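Local coordinates for protein tryptophan synthase alpha-subunit (Pyrococcus furiosus, PDB 1GEQ) that catalyses the aldol cleavage of indoleglycerol phosphate to indole and glyceraldehyde 3-phosphate, as the alpha subunit of tryptophan synthase, at residues 68-71 with 72-75; 144-147 with 148-151. All blocks are in the same frame, centred on the assembly; numbering follows the deposited sequence.

Contact 1 is about two turns of helix and contact 2 the start of another, both packed round the eight-stranded parallel barrel of this TIM-barrel subunit, on opposite sides of its centre. Their own centres lie 34 Å apart and their nearest atoms about 25 Å, so they do not touch. Contact 1, in helix 65-76, comes first along the chain and is largely buried; the side chain of V72 there is about 11 Å from that of E36, one of the two active-site proton acceptors. Contact 2 opens helix 146-155, which connects strands 135-140 and 159-163, and stands away from the catalytic residues with much of its surface exposed.

Contact 1: residues 68-71 with 72-75; sequences AFWI and VKEF
Four successive i to i+4 hydrogen bonds, from A68 O to V72 N through I71 O to F75 N, make 68-75 a regular alpha-helical run; the straightest, E74 N to W70 O, is 2.9 Å long. The same four-residue spacing sets W70 and E74 one turn apart on one side of the helix. W70 has CG anti to its own N (chi1 174°), which sends the indole forward along the helix. E74 CG lies over one indole face in a CH-pi contact, 3.9 Å from the centroid of the six-membered ring. The carboxylate plane is turned 28° from the ring. K73 reaches the same indole by bending back at chi3 and chi4; its chain crosses W70 at about a right angle and NZ stops 3.6 Å from CD1, approaching obliquely. K18 adds a cation-pi contact to this ring. On the barrel side, I71 and V72 both pack on L37 of strand 35-38, and I71 also meets L25 of helix 18-28. F69 turns to the other flanking helix, 97-107, where its ring meets F100 edge-to-face.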
loop_
_atom_site.group_PDB
_atom_site.type_symbol
_atom_site.label_atom_id
_atom_site.label_comp_id
_atom_site.label_asym_id
_atom_site.label_seq_id
_atom_site.Cartn_x
_atom_site.Cartn_y
_atom_site.Cartn_z
ATOM N N ALA A 68 -13.102 5.178 5.307
ATOM C CA ALA A 68 -11.953 4.292 5.208
ATOM C C ALA A 68 -11.932 3.426 6.458
ATOM O O ALA A 68 -11.701 2.222 6.393
ATOM C CB ALA A 68 -10.668 5.112 5.108
ATOM N N PHE A 69 -12.182 4.052 7.604
ATOM C CA PHE A 69 -12.187 3.334 8.867
ATOM C C PHE A 69 -13.343 2.344 8.932
ATOM O O PHE A 69 -13.251 1.323 9.604
ATOM C CB PHE A 69 -12.262 4.316 10.043
ATOM C CG PHE A 69 -11.089 5.259 10.127
ATOM C CD1 PHE A 69 -9.781 4.774 10.065
ATOM C CD2 PHE A 69 -11.287 6.631 10.286
ATOM C CE1 PHE A 69 -8.688 5.642 10.162
ATOM C CE2 PHE A 69 -10.204 7.505 10.384
ATOM C CZ PHE A 69 -8.900 7.010 10.321
ATOM N N TRP A 70 -14.429 2.645 8.227
ATOM C CA TRP A 70 -15.597 1.768 8.195
ATOM C C TRP A 70 -15.232 0.488 7.452
ATOM O O TRP A 70 -15.565 -0.612 7.883
ATOM C CB TRP A 70 -16.756 2.461 7.470
ATOM C CG TRP A 70 -17.958 1.575 7.256
ATOM C CD1 TRP A 70 -19.006 1.392 8.112
ATOM C CD2 TRP A 70 -18.214 0.728 6.129
ATOM N NE1 TRP A 70 -19.898 0.487 7.589
ATOM C CE2 TRP A 70 -19.431 0.061 6.367
ATOM C CE3 TRP A 70 -17.520 0.467 4.935
ATOM C CZ2 TRP A 70 -19.985 -0.851 5.461
ATOM C CZ3 TRP A 70 -18.066 -0.441 4.032
ATOM C CH2 TRP A 70 -19.284 -1.091 4.302
ATOM N N ILE A 71 -14.556 0.654 6.319
ATOM C CA ILE A 71 -14.131 -0.472 5.496
ATOM C C ILE A 71 -13.279 -1.447 6.297
ATOM O O ILE A 71 -13.537 -2.650 6.301
ATOM C CB ILE A 71 -13.328 0.025 4.268
ATOM C CG1 ILE A 71 -14.264 0.769 3.308
ATOM C CG2 ILE A 71 -12.661 -1.145 3.564
ATOM C CD1 ILE A 71 -13.561 1.403 2.118
ATOM N N VAL A 72 -12.267 -0.919 6.978
ATOM C CA VAL A 72 -11.374 -1.741 7.784
ATOM C C VAL A 72 -12.117 -2.410 8.934
ATOM O O VAL A 72 -11.911 -3.591 9.214
ATOM C CB VAL A 72 -10.214 -0.901 8.368
ATOM C CG1 VAL A 72 -9.391 -1.746 9.334
ATOM C CG2 VAL A 72 -9.333 -0.380 7.240
ATOM N N LYS A 73 -12.977 -1.653 9.603
ATOM C CA LYS A 73 -13.736 -2.195 10.719
ATOM C C LYS A 73 -14.547 -3.398 10.249
ATOM O O LYS A 73 -14.499 -4.465 10.858
ATOM C CB LYS A 73 -14.670 -1.131 11.286
ATOM C CG LYS A 73 -15.182 -1.447 12.671
ATOM C CD LYS A 73 -16.418 -0.628 13.001
ATOM C CE LYS A 73 -17.603 -1.057 12.146
ATOM N NZ LYS A 73 -18.134 0.054 11.312
ATOM N N GLU A 74 -15.288 -3.223 9.158
ATOM C CA GLU A 74 -16.103 -4.300 8.610
ATOM C C GLU A 74 -15.262 -5.483 8.166
ATOM O O GLU A 74 -15.647 -6.637 8.355
ATOM C CB GLU A 74 -16.929 -3.791 7.430
ATOM C CG GLU A 74 -18.149 -3.017 7.867
ATOM C CD GLU A 74 -19.129 -3.898 8.613
ATOM O OE1 GLU A 74 -19.679 -3.440 9.634
ATOM O OE2 GLU A 74 -19.344 -5.050 8.175
ATOM N N PHE A 75 -14.114 -5.194 7.568
ATOM C CA PHE A 75 -13.220 -6.239 7.108
ATOM C C PHE A 75 -12.697 -7.038 8.301
ATOM O O PHE A 75 -12.563 -8.259 8.232
ATOM C CB PHE A 75 -12.048 -5.616 6.353
ATOM C CG PHE A 75 -11.063 -6.621 5.832
ATOM C CD1 PHE A 75 -11.382 -7.434 4.750
ATOM C CD2 PHE A 75 -9.814 -6.749 6.420
ATOM C CE1 PHE A 75 -10.461 -8.367 4.265
ATOM C CE2 PHE A 75 -8.889 -7.674 5.945
ATOM C CZ PHE A 75 -9.213 -8.481 4.866
#

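Contact 2: residues 144-147 with 148-151; sequences TPDE and RLKV
R148 and P145 cross obliquely at the start of helix 146-155. R148 sets off with CG anti to its N (chi1 -155°), and the bend at chi3 (-51°) sets the guanidinium beside the CG-CD side of the pyrrolidine: NE is 3.6 Å from P145 CD, and NH2 is 3.9 Å from P145 CG. The approach is by van der Waals contact, with the ring's CG and CD as the touching atoms. Nearer the backbone, R148 CB is 3.7 Å from P145 CG. T144 comes in at about a right angle to both R148 and L149, its CG2 methyl 3.9 Å from R148 CB and as far from L149 CG, while OG1 is hydrogen-bonded to A141 O. On another side of the turn, K150 curls back at chi3 and chi4 along the backbone of D146, and its NZ ends 3.8 Å from D146 CB.

P145 is the N-cap residue, and its carbonyl O accepts a 3.0 Å hydrogen bond from L149 N and a weak one from R148 N. An alanine here would keep that carbonyl but lose CG and CD, and the R148 guanidinium would probably be freer to swing away from the helix start.

The charges of this turn are not matched within it: D146 OD2 stays 5.0 Å from K150 NZ and instead forms a salt bridge with R188 of helix 177-189. An acidic group in the first turn probably also interacts favourably with the helix dipole, so D146 may both suit the helix start and tie it to the next helix round the barrel.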
loop_
_atom_site.group_PDB
_atom_site.type_symbol
_atom_site.label_atom_id
_atom_site.label_comp_id
_atom_site.label_asym_id
_atom_site.label_seq_id
_atom_site.Cartn_x
_atom_site.Cartn_y
_atom_site.Cartn_z
ATOM N N THR A 144 16.866 7.235 -4.179
ATOM C CA THR A 144 17.169 7.212 -2.753
ATOM C C THR A 144 18.578 6.627 -2.595
ATOM O O THR A 144 18.834 5.519 -3.038
ATOM C CB THR A 144 16.178 6.308 -1.983
ATOM O OG1 THR A 144 14.842 6.813 -2.134
ATOM C CG2 THR A 144 16.557 6.251 -0.501
ATOM N N PRO A 145 19.517 7.375 -1.982
ATOM C CA PRO A 145 20.885 6.876 -1.791
ATOM C C PRO A 145 20.979 5.842 -0.661
ATOM O O PRO A 145 20.122 5.787 0.211
ATOM C CB PRO A 145 21.670 8.145 -1.465
ATOM C CG PRO A 145 20.648 8.963 -0.699
ATOM C CD PRO A 145 19.397 8.776 -1.545
ATOM N N ASP A 146 22.038 5.037 -0.676
ATOM C CA ASP A 146 22.236 4.013 0.349
ATOM C C ASP A 146 22.137 4.571 1.762
ATOM O O ASP A 146 21.498 3.973 2.634
ATOM C CB ASP A 146 23.607 3.350 0.193
ATOM C CG ASP A 146 23.687 2.449 -1.016
ATOM O OD1 ASP A 146 22.630 2.117 -1.588
ATOM O OD2 ASP A 146 24.811 2.064 -1.385
ATOM N N GLU A 147 22.781 5.710 1.995
ATOM C CA GLU A 147 22.768 6.316 3.316
ATOM C C GLU A 147 21.356 6.604 3.796
ATOM O O GLU A 147 21.046 6.394 4.969
ATOM C CB GLU A 147 23.589 7.605 3.330
ATOM C CG GLU A 147 24.924 7.493 2.605
ATOM C CD GLU A 147 24.753 7.548 1.101
ATOM O OE1 GLU A 147 24.320 8.606 0.601
ATOM O OE2 GLU A 147 25.036 6.539 0.420
ATOM N N ARG A 148 20.501 7.092 2.902
ATOM C CA ARG A 148 19.129 7.389 3.285
ATOM C C ARG A 148 18.316 6.103 3.484
ATOM O O ARG A 148 17.421 6.061 4.315
ATOM C CB ARG A 148 18.449 8.273 2.238
ATOM C CG ARG A 148 17.296 9.099 2.807
ATOM C CD ARG A 148 16.454 9.772 1.720
ATOM N NE ARG A 148 17.238 10.530 0.745
ATOM C CZ ARG A 148 17.941 11.627 1.012
ATOM N NH1 ARG A 148 17.982 12.119 2.244
ATOM N NH2 ARG A 148 18.601 12.241 0.037
ATOM N N LEU A 149 18.614 5.066 2.706
ATOM C CA LEU A 149 17.913 3.792 2.864
ATOM C C LEU A 149 18.143 3.259 4.282
ATOM O O LEU A 149 17.244 2.685 4.895
ATOM C CB LEU A 149 18.417 2.761 1.845
ATOM C CG LEU A 149 17.626 2.647 0.535
ATOM C CD1 LEU A 149 18.354 1.716 -0.424
ATOM C CD2 LEU A 149 16.220 2.130 0.820
ATOM N N LYS A 150 19.354 3.461 4.800
ATOM C CA LYS A 150 19.692 2.993 6.138
ATOM C C LYS A 150 18.875 3.737 7.187
ATOM O O LYS A 150 18.354 3.131 8.125
ATOM C CB LYS A 150 21.176 3.208 6.426
ATOM C CG LYS A 150 22.103 2.631 5.394
ATOM C CD LYS A 150 23.547 2.818 5.808
ATOM C CE LYS A 150 24.431 2.959 4.585
ATOM N NZ LYS A 150 24.235 1.839 3.621
ATOM N N VAL A 151 18.775 5.051 7.034
ATOM C CA VAL A 151 18.010 5.854 7.983
ATOM C C VAL A 151 16.556 5.418 7.970
ATOM O O VAL A 151 15.940 5.217 9.020
ATOM C CB VAL A 151 18.097 7.357 7.642
ATOM C CG1 VAL A 151 17.166 8.150 8.548
ATOM C CG2 VAL A 151 19.539 7.836 7.806
#